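CYTH domain-containing protein (PDB 2EEN) is of unknown function but, as a CYTH-domain protein, probably binds and acts on triphosphate-containing compounds inside a beta-barrel tunnel, as its relatives do. Local coordinates at residues E3-G8 and F133-T138; K7-D12 and V162-R167. All blocks are in the same frame, centred on the assembly; numbering follows the deposited sequence.

Contact 1 (E3-G8 and F133-T138); sequences EVELKG and FIEIET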
ATOM      1  N   GLU A   3       1.756   2.047  19.768  1.00 25.47           N
ATOM      2  CA  GLU A   3       3.129   2.487  19.952  1.00 25.26           C
ATOM      3  C   GLU A   3       3.060   3.833  20.651  1.00 22.17           C
ATOM      4  O   GLU A   3       2.734   4.853  20.043  1.00 21.44           O
ATOM      5  CB  GLU A   3       3.838   2.634  18.603  1.00 29.15           C
ATOM      6  CG  GLU A   3       5.316   2.979  18.722  1.00 35.49           C
ATOM      7  CD  GLU A   3       6.000   3.099  17.372  1.00 39.46           C
ATOM      8  OE1 GLU A   3       5.318   2.937  16.335  1.00 41.92           O
ATOM      9  OE2 GLU A   3       7.223   3.354  17.349  1.00 41.17           O
ATOM     10  N   VAL A   4       3.325   3.825  21.948  1.00 21.45           N
ATOM     11  CA  VAL A   4       3.304   5.053  22.716  1.00 21.01           C
ATOM     12  C   VAL A   4       4.563   5.823  22.372  1.00 21.96           C
ATOM     13  O   VAL A   4       5.669   5.285  22.437  1.00 21.57           O
ATOM     14  CB  VAL A   4       3.279   4.753  24.221  1.00 19.29           C
ATOM     15  CG1 VAL A   4       3.310   6.045  25.017  1.00 18.52           C
ATOM     16  CG2 VAL A   4       2.037   3.931  24.554  1.00 19.52           C
ATOM     17  N   GLU A   5       4.405   7.083  21.993  1.00 21.71           N
ATOM     18  CA  GLU A   5       5.562   7.880  21.644  1.00 24.22           C
ATOM     19  C   GLU A   5       5.493   9.291  22.194  1.00 23.42           C
ATOM     20  O   GLU A   5       4.436   9.932  22.184  1.00 23.01           O
ATOM     21  CB  GLU A   5       5.735   7.926  20.121  1.00 28.66           C
ATOM     22  CG  GLU A   5       6.907   8.788  19.658  1.00 34.31           C
ATOM     23  CD  GLU A   5       7.267   8.566  18.197  1.00 37.67           C
ATOM     24  OE1 GLU A   5       7.848   7.504  17.880  1.00 39.80           O
ATOM     25  OE2 GLU A   5       6.965   9.448  17.365  1.00 39.53           O
ATOM     26  N   LEU A   6       6.633   9.750  22.688  1.00 21.47           N
ATOM     27  CA  LEU A   6       6.785  11.093  23.223  1.00 21.74           C
ATOM     28  C   LEU A   6       7.983  11.715  22.534  1.00 22.89           C
ATOM     29  O   LEU A   6       8.944  11.024  22.194  1.00 22.24           O
ATOM     30  CB  LEU A   6       7.046  11.069  24.731  1.00 23.89           C
ATOM     31  CG  LEU A   6       5.931  10.651  25.679  1.00 26.04           C
ATOM     32  CD1 LEU A   6       6.434  10.795  27.110  1.00 25.22           C
ATOM     33  CD2 LEU A   6       4.711  11.520  25.456  1.00 26.30           C
ATOM     34  N   LYS A   7       7.928  13.024  22.334  1.00 20.72           N
ATOM     35  CA  LYS A   7       9.014  13.737  21.688  1.00 21.17           C
ATOM     36  C   LYS A   7       9.314  15.018  22.438  1.00 20.07           C
ATOM     37  O   LYS A   7       8.410  15.668  22.964  1.00 20.71           O
ATOM     38  CB  LYS A   7       8.640  14.066  20.239  1.00 20.66           C
ATOM     39  CG  LYS A   7       9.657  14.942  19.512  1.00 20.41           C
ATOM     40  CD  LYS A   7       9.413  14.961  18.003  1.00 22.01           C
ATOM     41  CE  LYS A   7       8.137  15.701  17.629  1.00 21.55           C
ATOM     42  NZ  LYS A   7       7.882  15.608  16.154  1.00 24.57           N
ATOM     43  N   GLY A   8      10.591  15.374  22.483  1.00 19.92           N
ATOM     44  CA  GLY A   8      11.003  16.593  23.142  1.00 20.51           C
ATOM     45  C   GLY A   8      12.077  17.285  22.332  1.00 21.06           C
ATOM     46  O   GLY A   8      12.725  16.665  21.488  1.00 19.84           O
ATOM     47  N   PHE A 133      15.918  16.840  18.139  1.00 15.82           N
ATOM     48  CA  PHE A 133      14.804  16.359  18.945  1.00 15.27           C
ATOM     49  C   PHE A 133      15.185  15.005  19.511  1.00 16.85           C
ATOM     50  O   PHE A 133      16.146  14.374  19.064  1.00 16.08           O
ATOM     51  CB  PHE A 133      13.538  16.159  18.114  1.00 16.56           C
ATOM     52  CG  PHE A 133      12.948  17.426  17.587  1.00 16.27           C
ATOM     53  CD1 PHE A 133      13.548  18.089  16.526  1.00 16.28           C
ATOM     54  CD2 PHE A 133      11.790  17.949  18.144  1.00 18.62           C
ATOM     55  CE1 PHE A 133      13.003  19.266  16.025  1.00 17.14           C
ATOM     56  CE2 PHE A 133      11.231  19.132  17.649  1.00 19.93           C
ATOM     57  CZ  PHE A 133      11.841  19.787  16.584  1.00 18.80           C
ATOM     58  N   ILE A 134      14.421  14.573  20.502  1.00 17.32           N
ATOM     59  CA  ILE A 134      14.632  13.272  21.097  1.00 16.76           C
ATOM     60  C   ILE A 134      13.263  12.627  21.221  1.00 18.43           C
ATOM     61  O   ILE A 134      12.295  13.251  21.667  1.00 18.21           O
ATOM     62  CB  ILE A 134      15.307  13.358  22.483  1.00 17.41           C
ATOM     63  CG1 ILE A 134      15.496  11.937  23.034  1.00 16.47           C
ATOM     64  CG2 ILE A 134      14.478  14.218  23.433  1.00 17.99           C
ATOM     65  CD1 ILE A 134      16.387  11.860  24.244  1.00 18.14           C
ATOM     66  N   GLU A 135      13.171  11.383  20.778  1.00 15.77           N
ATOM     67  CA  GLU A 135      11.917  10.665  20.856  1.00 17.89           C
ATOM     68  C   GLU A 135      12.134   9.414  21.673  1.00 15.70           C
ATOM     69  O   GLU A 135      13.260   8.930  21.798  1.00 18.65           O
ATOM     70  CB  GLU A 135      11.413  10.293  19.458  1.00 21.43           C
ATOM     71  CG  GLU A 135      10.814  11.467  18.689  1.00 24.99           C
ATOM     72  CD  GLU A 135      10.150  11.051  17.384  1.00 28.95           C
ATOM     73  OE1 GLU A 135       9.661   9.905  17.295  1.00 32.28           O
ATOM     74  OE2 GLU A 135      10.095  11.878  16.448  1.00 31.35           O
ATOM     75  N   ILE A 136      11.052   8.928  22.262  1.00 16.35           N
ATOM     76  CA  ILE A 136      11.087   7.702  23.038  1.00 16.17           C
ATOM     77  C   ILE A 136       9.789   6.967  22.743  1.00 17.68           C
ATOM     78  O   ILE A 136       8.728   7.584  22.583  1.00 16.99           O
ATOM     79  CB  ILE A 136      11.242   7.975  24.555  1.00 15.19           C
ATOM     80  CG1 ILE A 136      11.492   6.650  25.285  1.00 16.06           C
ATOM     81  CG2 ILE A 136      10.003   8.691  25.102  1.00 15.03           C
ATOM     82  CD1 ILE A 136      12.017   6.826  26.705  1.00 13.25           C
ATOM     83  N   GLU A 137       9.870   5.648  22.641  1.00 15.69           N
ATOM     84  CA  GLU A 137       8.693   4.854  22.335  1.00 19.46           C
ATOM     85  C   GLU A 137       8.711   3.480  22.967  1.00 20.03           C
ATOM     86  O   GLU A 137       9.771   2.928  23.273  1.00 19.13           O
ATOM     87  CB  GLU A 137       8.563   4.677  20.825  1.00 22.26           C
ATOM     88  CG  GLU A 137       9.820   4.099  20.194  1.00 30.54           C
ATOM     89  CD  GLU A 137       9.543   3.358  18.903  1.00 35.39           C
ATOM     90  OE1 GLU A 137       9.074   2.202  18.972  1.00 40.86           O
ATOM     91  OE2 GLU A 137       9.794   3.929  17.822  1.00 40.09           O
ATOM     92  N   THR A 138       7.514   2.937  23.145  1.00 20.04           N
ATOM     93  CA  THR A 138       7.333   1.605  23.694  1.00 20.50           C
ATOM     94  C   THR A 138       5.945   1.145  23.285  1.00 22.96           C
ATOM     95  O   THR A 138       5.049   1.968  23.083  1.00 22.18           O
ATOM     96  CB  THR A 138       7.440   1.591  25.228  1.00 21.86           C
ATOM     97  OG1 THR A 138       7.442   0.229  25.687  1.00 23.30           O
ATOM     98  CG2 THR A 138       6.262   2.333  25.857  1.00 23.64           C
TER
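Val4, Leu6 and Gly8 pair with Thr138, Ile136 and Ile134 as hydrogen-bonded antiparallel residues; the segment axes approach to 4.7 Å at an angle of 164°, and six N-H...O bonds join the strands. Between these pairs, the non-hydrogen-bonded couples Glu5-Glu137 and Lys7-Glu135 turn their side chains to the other face of the sheet, where Glu3 brings a fourth carboxylate to Glu5, Glu135 and Glu137. The run Glu3, Glu5, Lys7 is the ExExK signature of the CYTH family, consistent with this acidic face lining the tunnel in which relatives hold metal ions and triphosphate. Glu5 stretches away from its strand, CG anti to the backbone N (chi1 178°), and its carboxylate is turned 55° from that of Glu135; OE2 is modelled 2.7 Å from Glu135 OE1, a spacing of two acceptors too short to be trusted in detail. Lys7 and Glu135 run side by side in the same direction, Lys7 CB 3.7 Å from Glu135 CG, but Lys7 NZ stops 4.3 Å from Glu135 OE2 and instead bonds to Arg168 O and sits against Tyr170 in a cation-pi contact. An alanine at Glu5 removes this carboxylate, which would probably open a gap beside Glu135 and leave Lys76 with one weak ion-pair partner fewer. On the opposite, largely apolar face, Leu6 CB meets Ile136 CG2 at 3.8 Å. Helix 146-160 packs there, with Val150 against Val4 and Leu157 against Ile134 and Ile136. Strand 120-127 continues the sheet beyond 133-138; on the side of Lys7 and Glu135, helix 170-176 sets Tyr170 and Leu173 against Glu135 and Phe133.

Contact 2 (K7-D12 and V162-R167); sequences KGYAND and VEKFER
Tyr9 and Glu166 meet through a hydrogen bond from Tyr9 OH to Glu166 OE1, 2.7 Å long, which reaches the carboxylate oxygen on its anti side and 24° out of its plane. The ring and carboxylate planes stand 73° apart, and OE1 lies at the ring edge. Glu166 gets there by a bend at chi2 (68°), which turns its carboxylate toward the phenol. Lys164 crosses Tyr9 at about a right angle with its extended aliphatic chain, and its CE touches Tyr9 CB at 3.4 Å. Two main-chain bonds set the segments beside each other: Tyr9 N donates to Lys164 O at 2.9 Å and Glu166 N to Lys7 O at 2.8 Å, so Gly8 and Phe165 form a single bridge between the strand end and the loop. A water extends this link, accepting from Lys7 N and donating to Glu166 O. Because Gly8 has no side chain, Val162 CG1 can approach its CA to 3.7 Å. Farther out, Phe165 turns from the strand onto Leu157 and Arg158 of helix 146-160, and a salt bridge from Arg168 NE holds Glu166 OE2. With one carboxylate oxygen held by a phenol and the other by a guanidinium, the two bonds probably limit rotation of the Glu166 carboxylate, and they tie the loop between helices 146-160 and 170-176 to the edge strand.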
ATOM      1  N   LYS A   7       7.928  13.024  22.334  1.00 20.72           N
ATOM      2  CA  LYS A   7       9.014  13.737  21.688  1.00 21.17           C
ATOM      3  C   LYS A   7       9.314  15.018  22.438  1.00 20.07           C
ATOM      4  O   LYS A   7       8.410  15.668  22.964  1.00 20.71           O
ATOM      5  CB  LYS A   7       8.640  14.066  20.239  1.00 20.66           C
ATOM      6  CG  LYS A   7       9.657  14.942  19.512  1.00 20.41           C
ATOM      7  CD  LYS A   7       9.413  14.961  18.003  1.00 22.01           C
ATOM      8  CE  LYS A   7       8.137  15.701  17.629  1.00 21.55           C
ATOM      9  NZ  LYS A   7       7.882  15.608  16.154  1.00 24.57           N
ATOM     10  N   GLY A   8      10.591  15.374  22.483  1.00 19.92           N
ATOM     11  CA  GLY A   8      11.003  16.593  23.142  1.00 20.51           C
ATOM     12  C   GLY A   8      12.077  17.285  22.332  1.00 21.06           C
ATOM     13  O   GLY A   8      12.725  16.665  21.488  1.00 19.84           O
ATOM     14  N   TYR A   9      12.250  18.581  22.551  1.00 22.58           N
ATOM     15  CA  TYR A   9      13.292  19.307  21.846  1.00 23.36           C
ATOM     16  C   TYR A   9      14.592  18.899  22.512  1.00 22.22           C
ATOM     17  O   TYR A   9      14.616  18.641  23.718  1.00 24.02           O
ATOM     18  CB  TYR A   9      13.086  20.822  21.965  1.00 21.92           C
ATOM     19  CG  TYR A   9      11.940  21.328  21.130  1.00 25.08           C
ATOM     20  CD1 TYR A   9      10.619  21.129  21.530  1.00 25.88           C
ATOM     21  CD2 TYR A   9      12.172  21.958  19.910  1.00 25.95           C
ATOM     22  CE1 TYR A   9       9.557  21.542  20.736  1.00 26.51           C
ATOM     23  CE2 TYR A   9      11.116  22.373  19.106  1.00 26.41           C
ATOM     24  CZ  TYR A   9       9.814  22.161  19.524  1.00 26.40           C
ATOM     25  OH  TYR A   9       8.763  22.548  18.725  1.00 30.11           O
ATOM     26  N   ALA A  10      15.668  18.828  21.738  1.00 21.39           N
ATOM     27  CA  ALA A  10      16.954  18.429  22.286  1.00 22.78           C
ATOM     28  C   ALA A  10      18.089  19.374  21.914  1.00 23.72           C
ATOM     29  O   ALA A  10      17.871  20.433  21.319  1.00 25.95           O
ATOM     30  CB  ALA A  10      17.290  16.998  21.843  1.00 20.82           C
ATOM     31  N   ASN A  11      19.303  18.970  22.270  1.00 24.61           N
ATOM     32  CA  ASN A  11      20.503  19.750  22.019  1.00 26.96           C
ATOM     33  C   ASN A  11      21.700  18.831  22.217  1.00 28.32           C
ATOM     34  O   ASN A  11      21.532  17.670  22.591  1.00 27.84           O
ATOM     35  CB  ASN A  11      20.580  20.907  23.012  1.00 27.80           C
ATOM     36  CG  ASN A  11      20.421  20.443  24.451  1.00 29.31           C
ATOM     37  OD1 ASN A  11      21.107  19.521  24.897  1.00 28.74           O
ATOM     38  ND2 ASN A  11      19.515  21.079  25.183  1.00 28.65           N
ATOM     39  N   ASP A  12      22.904  19.348  21.980  1.00 28.86           N
ATOM     40  CA  ASP A  12      24.115  18.545  22.132  1.00 30.84           C
ATOM     41  C   ASP A  12      24.218  17.918  23.521  1.00 30.40           C
ATOM     42  O   ASP A  12      24.708  16.796  23.669  1.00 30.08           O
ATOM     43  CB  ASP A  12      25.367  19.392  21.873  1.00 33.35           C
ATOM     44  CG  ASP A  12      25.494  19.823  20.423  1.00 36.86           C
ATOM     45  OD1 ASP A  12      25.276  18.978  19.529  1.00 38.13           O
ATOM     46  OD2 ASP A  12      25.823  21.003  20.177  1.00 38.53           O
ATOM     47  N   VAL A 162      15.325  16.555  29.128  1.00 24.14           N
ATOM     48  CA  VAL A 162      14.292  17.073  28.238  1.00 25.19           C
ATOM     49  C   VAL A 162      13.294  17.905  29.035  1.00 26.23           C
ATOM     50  O   VAL A 162      12.744  17.437  30.031  1.00 24.88           O
ATOM     51  CB  VAL A 162      13.546  15.927  27.529  1.00 26.19           C
ATOM     52  CG1 VAL A 162      12.562  16.490  26.520  1.00 27.79           C
ATOM     53  CG2 VAL A 162      14.549  15.017  26.834  1.00 27.07           C
ATOM     54  N   GLU A 163      13.057  19.134  28.584  1.00 27.50           N
ATOM     55  CA  GLU A 163      12.141  20.047  29.267  1.00 29.28           C
ATOM     56  C   GLU A 163      10.905  20.409  28.455  1.00 29.92           C
ATOM     57  O   GLU A 163       9.806  20.519  28.998  1.00 28.72           O
ATOM     58  CB  GLU A 163      12.874  21.337  29.638  1.00 31.56           C
ATOM     59  CG  GLU A 163      13.997  21.161  30.633  1.00 34.71           C
ATOM     60  CD  GLU A 163      14.774  22.443  30.847  1.00 38.15           C
ATOM     61  OE1 GLU A 163      14.136  23.492  31.081  1.00 41.72           O
ATOM     62  OE2 GLU A 163      16.020  22.402  30.783  1.00 40.20           O
ATOM     63  N   LYS A 164      11.085  20.611  27.155  1.00 29.30           N
ATOM     64  CA  LYS A 164       9.968  20.970  26.302  1.00 30.54           C
ATOM     65  C   LYS A 164       9.534  19.830  25.401  1.00 28.66           C
ATOM     66  O   LYS A 164      10.261  19.410  24.503  1.00 30.29           O
ATOM     67  CB  LYS A 164      10.312  22.214  25.476  1.00 32.79           C
ATOM     68  CG  LYS A 164      11.727  22.254  24.931  1.00 38.78           C
ATOM     69  CD  LYS A 164      12.016  23.613  24.301  1.00 42.52           C
ATOM     70  CE  LYS A 164      13.443  23.708  23.786  1.00 44.20           C
ATOM     71  NZ  LYS A 164      13.737  25.062  23.241  1.00 44.76           N
ATOM     72  N   PHE A 165       8.337  19.328  25.667  1.00 28.34           N
ATOM     73  CA  PHE A 165       7.764  18.237  24.903  1.00 28.98           C
ATOM     74  C   PHE A 165       6.974  18.777  23.722  1.00 28.88           C
ATOM     75  O   PHE A 165       6.529  19.929  23.730  1.00 29.98           O
ATOM     76  CB  PHE A 165       6.885  17.387  25.816  1.00 30.04           C
ATOM     77  CG  PHE A 165       7.671  16.549  26.778  1.00 30.74           C
ATOM     78  CD1 PHE A 165       8.057  17.059  28.012  1.00 32.92           C
ATOM     79  CD2 PHE A 165       8.090  15.273  26.422  1.00 31.32           C
ATOM     80  CE1 PHE A 165       8.853  16.308  28.879  1.00 34.18           C
ATOM     81  CE2 PHE A 165       8.884  14.515  27.279  1.00 33.46           C
ATOM     82  CZ  PHE A 165       9.268  15.034  28.508  1.00 33.64           C
ATOM     83  N   GLU A 166       6.801  17.940  22.708  1.00 27.10           N
ATOM     84  CA  GLU A 166       6.097  18.365  21.493  1.00 25.36           C
ATOM     85  C   GLU A 166       5.232  17.237  20.911  1.00 25.23           C
ATOM     86  O   GLU A 166       5.703  16.170  20.540  1.00 24.44           O
ATOM     87  CB  GLU A 166       7.142  18.800  20.459  1.00 24.46           C
ATOM     88  CG  GLU A 166       6.508  19.230  19.137  1.00 25.99           C
ATOM     89  CD  GLU A 166       5.735  20.514  19.350  1.00 24.50           C
ATOM     90  OE1 GLU A 166       6.345  21.544  19.553  1.00 26.95           O
ATOM     91  OE2 GLU A 166       4.511  20.476  19.273  1.00 27.52           O
ATOM     92  N   ARG A 167       3.904  17.492  20.874  1.00 21.60           N
ATOM     93  CA  ARG A 167       3.001  16.506  20.286  1.00 22.98           C
ATOM     94  C   ARG A 167       2.849  16.716  18.778  1.00 20.77           C
ATOM     95  O   ARG A 167       2.289  15.896  18.056  1.00 22.19           O
ATOM     96  CB  ARG A 167       1.624  16.677  20.939  1.00 23.94           C
ATOM     97  CG  ARG A 167       1.508  16.056  22.329  1.00 27.98           C
ATOM     98  CD  ARG A 167       0.073  16.122  22.858  1.00 28.82           C
ATOM     99  NE  ARG A 167      -0.809  15.369  21.971  1.00 32.91           N
ATOM    100  CZ  ARG A 167      -2.149  15.533  22.071  1.00 34.12           C
ATOM    101  NH1 ARG A 167      -2.666  16.373  22.952  1.00 39.14           N
ATOM    102  NH2 ARG A 167      -2.952  14.823  21.272  1.00 34.32           N
TER
HETATM  103  O   HOH W   1       5.186  14.071  22.540  1.00 26.39           O

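Contacts 1 and 2 share Lys7 and Gly8, and their centres lie about 10 Å apart. Strand 3-9 thus bonds to strand 131-139 along one side and, near its C-terminal end, to the loop 162-167 on the other. The second segments also meet directly, Ile134 CG2 packing on Val162 CG2 at 3.5 Å, while across the contacts Phe133 CE2 lies 3.6 Å from Tyr9 CE2. Lys7, the last residue of the signature, lies between strand 131-139 and the loop that leads to helix 170-176. Because Lys7 takes part in both, contact 2 probably adjoins the tunnel that the acidic side chains of contact 1 would line as in relatives.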